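Local coordinates for putative peptide ABC-transport system periplasmic peptide-binding protein (Campylobacter jejuni, PDB 4OEV), which binds nickel(II), here together with oxalate, as the extracytoplasmic solute-binding component of an ABC-type importer, at residues W73-K78 with N156-G161; S80-K85 with L138-L143; D255-Q260 with V312-K317; Y264-E269 with S353-I358. All blocks are in the same frame, centred on the assembly; numbering follows the deposited sequence.

Contact 1 (W73-K78 with N156-G161); sequences WHDGVK and NPIGTG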
loop_
_atom_site.group_PDB
_atom_site.type_symbol
_atom_site.label_atom_id
_atom_site.label_comp_id
_atom_site.label_asym_id
_atom_site.label_seq_id
_atom_site.Cartn_x
_atom_site.Cartn_y
_atom_site.Cartn_z
ATOM N N TRP A 73 20.652 18.849 1.122
ATOM C CA TRP A 73 20.599 17.597 1.876
ATOM C C TRP A 73 20.792 17.927 3.356
ATOM O O TRP A 73 21.295 18.980 3.682
ATOM C CB TRP A 73 21.699 16.630 1.434
ATOM C CG TRP A 73 21.580 16.123 0.030
ATOM C CD1 TRP A 73 22.306 16.522 -1.069
ATOM C CD2 TRP A 73 20.681 15.114 -0.425
ATOM N NE1 TRP A 73 21.904 15.813 -2.180
ATOM C CE2 TRP A 73 20.910 14.942 -1.814
ATOM C CE3 TRP A 73 19.693 14.339 0.207
ATOM C CZ2 TRP A 73 20.195 14.020 -2.580
ATOM C CZ3 TRP A 73 18.978 13.411 -0.558
ATOM C CH2 TRP A 73 19.209 13.269 -1.927
ATOM N N HIS A 74 20.442 17.009 4.246
ATOM C CA HIS A 74 20.544 17.240 5.677
ATOM C C HIS A 74 21.980 17.447 6.167
ATOM O O HIS A 74 22.172 17.910 7.293
ATOM C CB HIS A 74 19.876 16.088 6.431
ATOM C CG HIS A 74 18.407 16.001 6.176
ATOM N ND1 HIS A 74 17.665 14.848 6.381
ATOM C CD2 HIS A 74 17.536 16.934 5.719
ATOM C CE1 HIS A 74 16.409 15.078 6.051
ATOM N NE2 HIS A 74 16.301 16.335 5.652
ATOM N N ASP A 75 22.977 17.130 5.331
ATOM C CA ASP A 75 24.372 17.285 5.752
ATOM C C ASP A 75 25.041 18.531 5.165
ATOM O O ASP A 75 26.258 18.674 5.249
ATOM C CB ASP A 75 25.206 16.032 5.426
ATOM C CG ASP A 75 25.310 15.747 3.941
ATOM O OD1 ASP A 75 24.674 16.462 3.133
ATOM O OD2 ASP A 75 25.968 14.734 3.600
ATOM N N GLY A 76 24.256 19.394 4.526
ATOM C CA GLY A 76 24.763 20.672 4.055
ATOM C C GLY A 76 25.067 20.683 2.574
ATOM O O GLY A 76 25.086 21.751 1.963
ATOM N N VAL A 77 25.252 19.499 1.979
ATOM C CA VAL A 77 25.631 19.426 0.569
ATOM C C VAL A 77 24.432 19.824 -0.293
ATOM O O VAL A 77 23.286 19.525 0.060
ATOM C CB VAL A 77 26.124 18.009 0.229
ATOM C CG1 VAL A 77 26.429 17.855 -1.235
ATOM C CG2 VAL A 77 27.309 17.629 1.114
ATOM N N LYS A 78 24.665 20.521 -1.393
ATOM C CA LYS A 78 23.578 20.945 -2.266
ATOM C C LYS A 78 22.966 19.730 -2.994
ATOM O O LYS A 78 23.656 18.737 -3.258
ATOM C CB LYS A 78 24.065 21.938 -3.319
ATOM C CG LYS A 78 24.715 23.245 -2.800
ATOM C CD LYS A 78 25.198 24.055 -3.992
ATOM C CE LYS A 78 26.058 25.231 -3.552
ATOM N NZ LYS A 78 26.675 25.983 -4.679
ATOM N N ASN A 156 20.920 5.270 9.068
ATOM C CA ASN A 156 21.366 6.651 9.368
ATOM C C ASN A 156 21.093 7.544 8.164
ATOM O O ASN A 156 22.013 8.187 7.657
ATOM C CB ASN A 156 22.865 6.691 9.681
ATOM C CG ASN A 156 23.232 5.912 10.923
ATOM O OD1 ASN A 156 23.375 6.484 12.007
ATOM N ND2 ASN A 156 23.380 4.593 10.776
ATOM N N PRO A 157 19.830 7.592 7.693
ATOM C CA PRO A 157 19.529 8.187 6.386
ATOM C C PRO A 157 19.768 9.695 6.361
ATOM O O PRO A 157 19.461 10.378 7.342
ATOM C CB PRO A 157 18.044 7.859 6.193
ATOM C CG PRO A 157 17.503 7.843 7.579
ATOM C CD PRO A 157 18.602 7.236 8.427
ATOM N N ILE A 158 20.334 10.191 5.258
ATOM C CA ILE A 158 20.442 11.617 5.012
ATOM C C ILE A 158 19.525 11.936 3.819
ATOM O O ILE A 158 19.637 11.289 2.771
ATOM C CB ILE A 158 21.904 12.036 4.708
ATOM C CG1 ILE A 158 22.784 11.954 5.961
ATOM C CG2 ILE A 158 21.938 13.419 4.114
ATOM C CD1 ILE A 158 22.422 12.983 7.055
ATOM N N GLY A 159 18.615 12.903 3.967
ATOM C CA GLY A 159 17.673 13.216 2.895
ATOM C C GLY A 159 17.451 14.706 2.640
ATOM O O GLY A 159 18.168 15.568 3.193
ATOM N N THR A 160 16.483 15.033 1.785
ATOM C CA THR A 160 16.142 16.435 1.566
ATOM C C THR A 160 14.811 16.754 2.285
ATOM O O THR A 160 14.339 17.881 2.201
ATOM C CB THR A 160 15.969 16.783 0.082
ATOM O OG1 THR A 160 15.133 15.776 -0.500
ATOM C CG2 THR A 160 17.333 16.812 -0.704
ATOM N N GLY A 161 14.234 15.776 2.995
ATOM C CA GLY A 161 12.888 15.911 3.573
ATOM C C GLY A 161 12.716 16.903 4.742
ATOM O O GLY A 161 13.668 17.613 5.093
#

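Contact 2 (S80-K85 with L138-L143); sequences SADDVK and LPKHLL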
loop_
_atom_site.group_PDB
_atom_site.type_symbol
_atom_site.label_atom_id
_atom_site.label_comp_id
_atom_site.label_asym_id
_atom_site.label_seq_id
_atom_site.Cartn_x
_atom_site.Cartn_y
_atom_site.Cartn_z
ATOM N N SER A 80 21.564 18.378 -6.477
ATOM C CA SER A 80 21.826 18.665 -7.877
ATOM C C SER A 80 21.269 17.627 -8.845
ATOM O O SER A 80 20.715 16.610 -8.438
ATOM C CB SER A 80 23.332 18.758 -8.124
ATOM O OG SER A 80 23.991 17.582 -7.656
ATOM N N ALA A 81 21.437 17.878 -10.140
ATOM C CA ALA A 81 21.088 16.872 -11.140
ATOM C C ALA A 81 21.848 15.585 -10.904
ATOM O O ALA A 81 21.315 14.497 -11.215
ATOM C CB ALA A 81 21.349 17.374 -12.561
ATOM N N ASP A 82 23.046 15.688 -10.316
ATOM C CA ASP A 82 23.860 14.496 -9.989
ATOM C C ASP A 82 23.051 13.429 -9.228
ATOM O O ASP A 82 23.154 12.241 -9.498
ATOM C CB ASP A 82 25.033 14.877 -9.113
ATOM C CG ASP A 82 26.201 15.442 -9.903
ATOM O OD1 ASP A 82 26.032 15.725 -11.114
ATOM O OD2 ASP A 82 27.252 15.671 -9.268
ATOM N N ASP A 83 22.311 13.891 -8.237
ATOM C CA ASP A 83 21.474 13.011 -7.375
ATOM C C ASP A 83 20.353 12.341 -8.106
ATOM O O ASP A 83 20.009 11.182 -7.847
ATOM C CB ASP A 83 20.905 13.843 -6.237
ATOM C CG ASP A 83 21.985 14.427 -5.376
ATOM O OD1 ASP A 83 22.833 13.638 -4.906
ATOM O OD2 ASP A 83 21.985 15.663 -5.184
ATOM N N VAL A 84 19.741 13.090 -8.996
ATOM C CA VAL A 84 18.599 12.624 -9.711
ATOM C C VAL A 84 18.996 11.496 -10.654
ATOM O O VAL A 84 18.311 10.485 -10.752
ATOM C CB VAL A 84 17.943 13.766 -10.463
ATOM C CG1 VAL A 84 16.776 13.279 -11.280
ATOM C CG2 VAL A 84 17.492 14.851 -9.478
ATOM N N LYS A 85 20.115 11.656 -11.354
ATOM C CA LYS A 85 20.579 10.607 -12.222
ATOM C C LYS A 85 21.063 9.428 -11.412
ATOM O O LYS A 85 20.821 8.281 -11.789
ATOM C CB LYS A 85 21.693 11.124 -13.157
ATOM C CG LYS A 85 22.353 10.057 -13.993
ATOM C CD LYS A 85 23.351 10.722 -14.976
ATOM C CE LYS A 85 24.180 9.682 -15.784
ATOM N NZ LYS A 85 23.393 8.986 -16.828
ATOM N N LEU A 138 17.933 10.105 -3.577
ATOM C CA LEU A 138 19.069 9.646 -2.776
ATOM C C LEU A 138 20.292 10.557 -2.992
ATOM O O LEU A 138 20.425 11.142 -4.062
ATOM C CB LEU A 138 19.484 8.236 -3.161
ATOM C CG LEU A 138 18.425 7.155 -2.911
ATOM C CD1 LEU A 138 18.864 5.893 -3.618
ATOM C CD2 LEU A 138 18.337 6.960 -1.431
ATOM N N PRO A 139 21.188 10.621 -1.992
ATOM C CA PRO A 139 22.409 11.429 -2.115
ATOM C C PRO A 139 23.579 10.687 -2.737
ATOM O O PRO A 139 24.223 9.844 -2.105
ATOM C CB PRO A 139 22.708 11.817 -0.664
ATOM C CG PRO A 139 22.113 10.719 0.171
ATOM C CD PRO A 139 20.931 10.223 -0.592
ATOM N N LYS A 140 23.859 11.041 -3.984
ATOM C CA LYS A 140 25.017 10.500 -4.700
ATOM C C LYS A 140 26.296 10.591 -3.883
ATOM O O LYS A 140 27.022 9.611 -3.759
ATOM C CB LYS A 140 25.179 11.216 -6.028
ATOM C CG LYS A 140 26.406 10.805 -6.833
ATOM C CD LYS A 140 26.284 11.326 -8.233
ATOM C CE LYS A 140 27.446 10.896 -9.127
ATOM N NZ LYS A 140 28.670 11.668 -8.795
ATOM N N HIS A 141 26.546 11.748 -3.263
ATOM C CA HIS A 141 27.838 11.966 -2.610
ATOM C C HIS A 141 28.086 11.061 -1.409
ATOM O O HIS A 141 29.238 10.993 -0.935
ATOM C CB HIS A 141 27.991 13.445 -2.174
ATOM C CG HIS A 141 27.108 13.831 -1.033
ATOM N ND1 HIS A 141 25.855 14.373 -1.218
ATOM C CD2 HIS A 141 27.289 13.751 0.308
ATOM C CE1 HIS A 141 25.299 14.610 -0.039
ATOM N NE2 HIS A 141 26.145 14.235 0.906
ATOM N N LEU A 142 27.016 10.437 -0.889
ATOM C CA LEU A 142 27.093 9.488 0.237
ATOM C C LEU A 142 26.952 7.987 -0.146
ATOM O O LEU A 142 27.423 7.124 0.591
ATOM C CB LEU A 142 25.993 9.780 1.282
ATOM C CG LEU A 142 26.094 11.146 1.990
ATOM C CD1 LEU A 142 24.822 11.457 2.758
ATOM C CD2 LEU A 142 27.304 11.211 2.921
ATOM N N LEU A 143 26.350 7.693 -1.296
ATOM C CA LEU A 143 26.000 6.312 -1.650
ATOM C C LEU A 143 26.657 5.812 -2.957
ATOM O O LEU A 143 26.547 4.620 -3.303
ATOM C CB LEU A 143 24.477 6.208 -1.745
ATOM C CG LEU A 143 23.671 6.340 -0.439
ATOM C CD1 LEU A 143 22.182 6.579 -0.741
ATOM C CD2 LEU A 143 23.760 5.046 0.399
#

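Contact 3 (D255-Q260 with V312-K317); sequences DLKVRQ and VSAGFK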
loop_
_atom_site.group_PDB
_atom_site.type_symbol
_atom_site.label_atom_id
_atom_site.label_comp_id
_atom_site.label_asym_id
_atom_site.label_seq_id
_atom_site.Cartn_x
_atom_site.Cartn_y
_atom_site.Cartn_z
ATOM N N ASP A 255 -8.717 -24.543 -8.238
ATOM C CA ASP A 255 -9.851 -24.815 -9.105
ATOM C C ASP A 255 -10.753 -23.603 -9.282
ATOM O O ASP A 255 -11.320 -23.055 -8.322
ATOM C CB ASP A 255 -10.701 -25.995 -8.526
ATOM C CG ASP A 255 -11.773 -26.494 -9.486
ATOM O OD1 ASP A 255 -12.378 -25.680 -10.248
ATOM O OD2 ASP A 255 -12.053 -27.718 -9.466
ATOM N N LEU A 256 -10.944 -23.225 -10.530
ATOM C CA LEU A 256 -11.751 -22.037 -10.862
ATOM C C LEU A 256 -13.159 -22.106 -10.245
ATOM O O LEU A 256 -13.649 -21.144 -9.624
ATOM C CB LEU A 256 -11.858 -21.907 -12.370
ATOM C CG LEU A 256 -12.831 -20.815 -12.814
ATOM C CD1 LEU A 256 -12.329 -19.438 -12.333
ATOM C CD2 LEU A 256 -12.950 -20.847 -14.321
ATOM N N LYS A 257 -13.816 -23.244 -10.393
ATOM C CA LYS A 257 -15.174 -23.385 -9.843
ATOM C C LYS A 257 -15.189 -23.232 -8.333
ATOM O O LYS A 257 -16.148 -22.718 -7.771
ATOM C CB LYS A 257 -15.778 -24.742 -10.223
ATOM C CG LYS A 257 -16.163 -24.849 -11.720
ATOM C CD LYS A 257 -16.521 -26.328 -12.099
ATOM C CE LYS A 257 -16.834 -26.493 -13.598
ATOM N NZ LYS A 257 -17.009 -27.934 -14.027
ATOM N N VAL A 258 -14.150 -23.722 -7.667
ATOM C CA VAL A 258 -14.072 -23.607 -6.201
ATOM C C VAL A 258 -13.922 -22.129 -5.782
ATOM O O VAL A 258 -14.618 -21.632 -4.904
ATOM C CB VAL A 258 -12.886 -24.423 -5.670
ATOM C CG1 VAL A 258 -12.561 -24.053 -4.184
ATOM C CG2 VAL A 258 -13.153 -25.934 -5.871
ATOM N N ARG A 259 -13.043 -21.397 -6.459
ATOM C CA ARG A 259 -12.837 -20.007 -6.127
ATOM C C ARG A 259 -14.096 -19.188 -6.437
ATOM O O ARG A 259 -14.467 -18.298 -5.664
ATOM C CB ARG A 259 -11.623 -19.450 -6.897
ATOM C CG ARG A 259 -10.314 -19.852 -6.302
ATOM C CD ARG A 259 -9.186 -19.296 -7.102
ATOM N NE ARG A 259 -8.898 -20.082 -8.316
ATOM C CZ ARG A 259 -8.970 -19.611 -9.558
ATOM N NH1 ARG A 259 -8.647 -20.430 -10.554
ATOM N NH2 ARG A 259 -9.352 -18.335 -9.827
ATOM N N GLN A 260 -14.789 -19.505 -7.530
ATOM C CA GLN A 260 -16.030 -18.795 -7.801
ATOM C C GLN A 260 -17.090 -19.139 -6.731
ATOM O O GLN A 260 -17.850 -18.297 -6.260
ATOM C CB GLN A 260 -16.556 -19.166 -9.181
ATOM C CG GLN A 260 -15.611 -18.820 -10.321
ATOM C CD GLN A 260 -16.136 -19.332 -11.663
ATOM O OE1 GLN A 260 -16.585 -20.478 -11.770
ATOM N NE2 GLN A 260 -16.064 -18.493 -12.689
ATOM N N VAL A 312 -20.769 -28.913 -6.780
ATOM C CA VAL A 312 -21.236 -30.192 -7.373
ATOM C C VAL A 312 -20.594 -30.329 -8.761
ATOM O O VAL A 312 -19.897 -31.333 -9.035
ATOM C CB VAL A 312 -22.755 -30.242 -7.466
ATOM C CG1 VAL A 312 -23.268 -31.456 -8.293
ATOM C CG2 VAL A 312 -23.326 -30.323 -6.062
ATOM N N SER A 313 -20.692 -29.254 -9.549
ATOM C CA SER A 313 -20.141 -29.235 -10.886
ATOM C C SER A 313 -18.646 -29.515 -10.908
ATOM O O SER A 313 -18.150 -30.073 -11.882
ATOM C CB SER A 313 -20.424 -27.898 -11.551
ATOM O OG SER A 313 -19.842 -27.822 -12.836
ATOM N N ALA A 314 -17.931 -29.149 -9.847
ATOM C CA ALA A 314 -16.492 -29.377 -9.795
ATOM C C ALA A 314 -16.179 -30.776 -9.324
ATOM O O ALA A 314 -15.017 -31.147 -9.189
ATOM C CB ALA A 314 -15.773 -28.312 -8.897
ATOM N N GLY A 315 -17.222 -31.547 -9.077
ATOM C CA GLY A 315 -17.092 -32.961 -8.763
ATOM C C GLY A 315 -17.187 -33.299 -7.288
ATOM O O GLY A 315 -17.004 -34.456 -6.927
ATOM N N PHE A 316 -17.491 -32.300 -6.453
ATOM C CA PHE A 316 -17.634 -32.517 -5.007
ATOM C C PHE A 316 -19.044 -32.997 -4.650
ATOM O O PHE A 316 -20.018 -32.751 -5.374
ATOM C CB PHE A 316 -17.286 -31.232 -4.210
ATOM C CG PHE A 316 -15.839 -30.849 -4.268
ATOM C CD1 PHE A 316 -15.343 -30.000 -5.277
ATOM C CD2 PHE A 316 -14.953 -31.331 -3.314
ATOM C CE1 PHE A 316 -14.025 -29.664 -5.343
ATOM C CE2 PHE A 316 -13.591 -30.969 -3.367
ATOM C CZ PHE A 316 -13.136 -30.144 -4.390
ATOM N N LYS A 317 -19.156 -33.717 -3.539
ATOM C CA LYS A 317 -20.464 -34.207 -3.083
ATOM C C LYS A 317 -20.525 -34.076 -1.574
ATOM O O LYS A 317 -19.548 -34.407 -0.915
ATOM C CB LYS A 317 -20.669 -35.674 -3.513
ATOM C CG LYS A 317 -21.942 -36.336 -2.923
ATOM C CD LYS A 317 -22.041 -37.831 -3.359
ATOM C CE LYS A 317 -22.875 -38.656 -2.362
ATOM N NZ LYS A 317 -22.288 -38.680 -0.971
HETATM O O HOH W 1 -13.097 -29.400 -10.953
#

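Contact 4 (Y264-E269 with S353-I358); sequences YAVDKE and SEFRKI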
loop_
_atom_site.group_PDB
_atom_site.type_symbol
_atom_site.label_atom_id
_atom_site.label_comp_id
_atom_site.label_asym_id
_atom_site.label_seq_id
_atom_site.Cartn_x
_atom_site.Cartn_y
_atom_site.Cartn_z
ATOM N N TYR A 264 -19.343 -16.636 -4.258
ATOM C CA TYR A 264 -20.820 -16.629 -4.175
ATOM C C TYR A 264 -21.321 -16.918 -2.764
ATOM O O TYR A 264 -22.493 -16.623 -2.418
ATOM C CB TYR A 264 -21.434 -17.653 -5.154
ATOM C CG TYR A 264 -21.475 -17.195 -6.604
ATOM C CD1 TYR A 264 -22.229 -16.095 -6.984
ATOM C CD2 TYR A 264 -20.773 -17.876 -7.593
ATOM C CE1 TYR A 264 -22.267 -15.674 -8.311
ATOM C CE2 TYR A 264 -20.813 -17.477 -8.905
ATOM C CZ TYR A 264 -21.563 -16.366 -9.264
ATOM O OH TYR A 264 -21.581 -15.932 -10.578
ATOM N N ALA A 265 -20.445 -17.478 -1.936
ATOM C CA ALA A 265 -20.825 -17.908 -0.605
ATOM C C ALA A 265 -20.870 -16.772 0.419
ATOM O O ALA A 265 -21.491 -16.909 1.471
ATOM C CB ALA A 265 -19.867 -18.973 -0.124
ATOM N N VAL A 266 -20.178 -15.679 0.142
ATOM C CA VAL A 266 -20.018 -14.629 1.155
ATOM C C VAL A 266 -21.029 -13.484 0.983
ATOM O O VAL A 266 -21.110 -12.871 -0.080
ATOM C CB VAL A 266 -18.562 -14.034 1.110
ATOM C CG1 VAL A 266 -18.418 -12.919 2.192
ATOM C CG2 VAL A 266 -17.522 -15.131 1.346
ATOM N N ASP A 267 -21.783 -13.182 2.033
ATOM C CA ASP A 267 -22.724 -12.063 2.008
ATOM C C ASP A 267 -21.987 -10.795 2.414
ATOM O O ASP A 267 -21.958 -10.425 3.598
ATOM C CB ASP A 267 -23.938 -12.331 2.935
ATOM C CG ASP A 267 -25.010 -11.241 2.855
ATOM O OD1 ASP A 267 -24.860 -10.298 2.048
ATOM O OD2 ASP A 267 -26.038 -11.360 3.558
ATOM N N LYS A 268 -21.381 -10.148 1.418
ATOM C CA LYS A 268 -20.552 -8.971 1.633
ATOM C C LYS A 268 -21.365 -7.800 2.170
ATOM O O LYS A 268 -20.856 -7.002 2.963
ATOM C CB LYS A 268 -19.869 -8.547 0.322
ATOM C CG LYS A 268 -19.053 -9.625 -0.334
ATOM C CD LYS A 268 -18.147 -9.010 -1.371
ATOM C CE LYS A 268 -17.911 -9.915 -2.537
ATOM N NZ LYS A 268 -16.986 -9.257 -3.575
ATOM N N GLU A 269 -22.615 -7.667 1.735
ATOM C CA GLU A 269 -23.436 -6.556 2.234
ATOM C C GLU A 269 -23.574 -6.635 3.749
ATOM O O GLU A 269 -23.456 -5.628 4.442
ATOM C CB GLU A 269 -24.826 -6.549 1.597
ATOM C CG GLU A 269 -24.867 -6.069 0.170
ATOM C CD GLU A 269 -24.542 -4.585 0.039
ATOM O OE1 GLU A 269 -24.781 -3.823 1.010
ATOM O OE2 GLU A 269 -24.043 -4.178 -1.040
ATOM N N SER A 353 -17.481 -18.933 8.918
ATOM C CA SER A 353 -18.905 -19.080 9.122
ATOM C C SER A 353 -19.692 -19.198 7.809
ATOM O O SER A 353 -20.546 -20.088 7.663
ATOM C CB SER A 353 -19.448 -17.872 9.928
ATOM O OG SER A 353 -20.859 -17.981 9.876
ATOM N N GLU A 354 -19.403 -18.305 6.862
ATOM C CA GLU A 354 -20.050 -18.277 5.540
ATOM C C GLU A 354 -19.791 -19.574 4.772
ATOM O O GLU A 354 -20.708 -20.153 4.160
ATOM C CB GLU A 354 -19.527 -17.055 4.718
ATOM C CG GLU A 354 -19.992 -15.692 5.268
ATOM C CD GLU A 354 -21.522 -15.544 5.254
ATOM O OE1 GLU A 354 -22.207 -16.172 6.088
ATOM O OE2 GLU A 354 -22.055 -14.802 4.409
ATOM N N PHE A 355 -18.553 -20.060 4.857
ATOM C CA PHE A 355 -18.196 -21.274 4.127
ATOM C C PHE A 355 -18.849 -22.493 4.752
ATOM O O PHE A 355 -19.222 -23.447 4.062
ATOM C CB PHE A 355 -16.717 -21.465 4.122
ATOM C CG PHE A 355 -15.957 -20.359 3.383
ATOM C CD1 PHE A 355 -16.577 -19.556 2.432
ATOM C CD2 PHE A 355 -14.648 -20.130 3.687
ATOM C CE1 PHE A 355 -15.842 -18.559 1.748
ATOM C CE2 PHE A 355 -13.893 -19.111 3.011
ATOM C CZ PHE A 355 -14.519 -18.339 2.058
ATOM N N ARG A 356 -18.892 -22.494 6.072
ATOM C CA ARG A 356 -19.497 -23.616 6.799
ATOM C C ARG A 356 -20.932 -23.810 6.364
ATOM O O ARG A 356 -21.420 -24.955 6.259
ATOM C CB ARG A 356 -19.418 -23.384 8.305
ATOM C CG ARG A 356 -20.129 -24.469 9.100
ATOM C CD ARG A 356 -19.922 -24.383 10.589
ATOM N NE ARG A 356 -21.142 -24.857 11.275
ATOM C CZ ARG A 356 -21.425 -26.145 11.508
ATOM N NH1 ARG A 356 -22.559 -26.490 12.132
ATOM N NH2 ARG A 356 -20.600 -27.108 11.079
ATOM N N LYS A 357 -21.613 -22.703 6.070
ATOM C CA LYS A 357 -23.010 -22.776 5.657
ATOM C C LYS A 357 -23.221 -23.580 4.355
ATOM O O LYS A 357 -24.267 -24.160 4.177
ATOM C CB LYS A 357 -23.599 -21.379 5.466
ATOM C CG LYS A 357 -23.822 -20.599 6.745
ATOM C CD LYS A 357 -24.564 -19.315 6.452
ATOM C CE LYS A 357 -24.351 -18.323 7.572
ATOM N NZ LYS A 357 -25.047 -17.039 7.329
ATOM N N ILE A 358 -22.242 -23.598 3.462
ATOM C CA ILE A 358 -22.364 -24.342 2.212
ATOM C C ILE A 358 -21.543 -25.636 2.220
ATOM O O ILE A 358 -21.248 -26.174 1.164
ATOM C CB ILE A 358 -21.895 -23.503 0.977
ATOM C CG1 ILE A 358 -20.440 -23.088 1.152
ATOM C CG2 ILE A 358 -22.793 -22.286 0.753
ATOM C CD1 ILE A 358 -19.724 -22.618 -0.152
HETATM O O HOH W 2 -22.542 -19.105 2.662
#

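Contact 1 (W73-K78 with N156-G161)
H74 grips segment 156-161 by two hydrogen bonds, one from its backbone and one from its ring. H74 N donates to G159 O (2.9 Å) in a bent bond. The imidazole bond is much straighter: H74 NE2 donates to G161 O at 3.0 Å and 170°. That carbonyl oxygen lies close to the plane of the ring, whereas NE2 itself stands 43° out of the plane of the G161 carbonyl. N179 ND2 also donates to G161 O, which therefore has two side-chain donors.

With CG beside the backbone N and anti to the carbonyl carbon (chi1 -64°), the imidazole lays one face on the peptide between G159 and T160, and G159 C sits 3.5 Å above the plane over the ring centre. The packing is close, with G159 O only 2.9 Å from H74 CD2. W73, the residue before it, packs on the same loop. T160 CG2 sits over one face of the indole, 3.7 Å from the centroid of the six-membered ring, in a CH-pi contact, while G159 CA meets the ring at its edge. I158 CG2 packs against the W73 CB and the backbone N of H74 and D75. D75 OD2 is hydrogen-bonded to H141 NE2, and OD1 accepts from V77 N (3.3 Å), an Asx turn that overlaps the end of the type I turn from W73 to G76.

Two loops, one leading into helix 81-92 and the other into strand 163-169, are thus joined around a single histidine. NE2 is the donor, so this nitrogen carries a hydrogen, and the bond holds the ring's rotation.

Contact 2 (S80-K85 with L138-L143)
The carboxylate of D83 presents its two oxygens to different partners, and K140 N meets OD1 nearly in line with the C-O bond. The separation of K140 N and D83 OD1 is 2.9 Å, with 148° at the hydrogen. On the far side of the group, OD2 accepts from S80 N (3.0 Å, 171°), which approaches on the anti side, slightly out of the carboxylate plane. S80 and D83 thereby form a capping box at the start of helix 81-92. S80 OG also accepts a weak bond from D82 N (3.4 Å). W73 NE1 is a further donor to OD2, and the indole of W73 packs edge-to-face with the ring of H141.

One carboxylate therefore serves two helix starts, because K140 is the first residue of helix 140-143, just after P139 at its N-cap. Three N-H groups fix its orientation, and their gathering would be expected to favour the negative charge. Next to this group, D83 CB rests on the carbonyl oxygen of L138. L138 sends its own side chain away to F86 and F91 of helix 81-92, whose N-terminal turns also pack on the sheet strands 107-114 and 117-122.

K140 runs alongside D82. Its chain is extended until a bend at the last torsion (chi4 -74°), and NZ forms a salt bridge with E144, staying beyond salt-bridge range of D82. K140 CD makes the touch instead, 3.5 Å from the backbone D82 O and 3.9 Å from D82 CB.

Contact 3 (D255-Q260 with V312-K317)
Hydrogen bonds from the ammonium group of K257 to S313 form the polar edge of this contact. K257 NZ lies 3.1 Å from S313 OG and 3.2 Å from S313 O, donating to both. The carbonyl is approached from well above its plane, 68° out of it, so the lysine comes across the end of helix 304-313 and not head-on to the C=O. Beyond CG the lysine chain is fully extended, and this length carries the amine from the first turn of helix 256-265 over to its partners.

A water links the segments a second time. It donates to A314 O at 3.1 Å and to D255 OD2, where the modelled 2.5 Å is short and its exact length doubtful. The other oxygen of this carboxylate, OD1, accepts from K257 N (2.8 Å), so that D255 caps helix 256-265. A314 O has another donor in K326 NZ.

Apolar packing fills the interval between the polar ties. A314 CB is set against K257 CB at 3.8 Å and lies equally near D255 OD2. Deeper in, V258 CG2 touches F316 CE1 (3.9 Å), the two side chains crossing at about a right angle, and L331 of strand 329-338 packs on both.

The beginning of one helix thus meets the end of another, which closes in a Schellman motif at G315 with its positive phi of 100°. A cation beside a carbonyl near a helix C-terminus, and an acid at the opposing N-terminus, would each be expected to interact favourably with the local helix dipole.

Contact 4 (Y264-E269 with S353-I358)
E354, on the last turns of helix 342-357, makes the one direct hydrogen bond between the segments, to the linker that joins helices 256-265 and 268-274. D267 N donates to E354 OE2 at 2.9 Å and 165°, using the anti lone pair of that oxygen, the one turned away from OE1. D267 is the centre of an inverse gamma turn and the N-cap of helix 268-274, where its OD1 makes a weak bond with S270 N. The glutamate chain is bent at chi2 (-61°), which folds the carboxylate back beside the linker. OE1 faces K357 of its own helix in a salt bridge, the bond from NZ being weak at 3.2 Å. The lysine would partly offset the negative charge of E354.

Water adds a second polar bridge: one molecule donates to A265 O (2.7 Å) and to E354 O (2.6 Å). It gives a partner to two carbonyls close to the ends of their helices, in a contact that is largely buried.

Apolar side chains close the inner side. V266 CG2 lies 3.8 Å from F355 CE1, and I455 of strand 454-467 packs on both residues, placing this part of the contact against the sheet. A265 CB touches two larger side chains, met in directions about a right angle apart. One is the F355 ring, which it approaches at the edge, near the ring plane. The other is the isoleucine, whose chain extends beyond CG1 to bring I358 CD1 within 3.6 Å of A265 CB.

In the fold
Contacts 1 and 2 lie on one side of the chain's centre and contacts 3 and 4 on the other, with more than 50 Å between centres across that divide. Contact 2 is nested in the loop that contact 1 closes, and two side-chain hydrogen bonds tie them directly. Contacts 3 and 4 share helix 256-265, one at each end, yet do not otherwise touch; their segments alternate along the chain. Contact 4 is the most buried, whereas contact 3 reaches the surface. Contact 1 joins loops through aromatic rings and backbone carbonyls; contacts 2 and 4 set a carboxylate against a backbone N-H of the other segment, whereas contact 3 uses a lysine and a water.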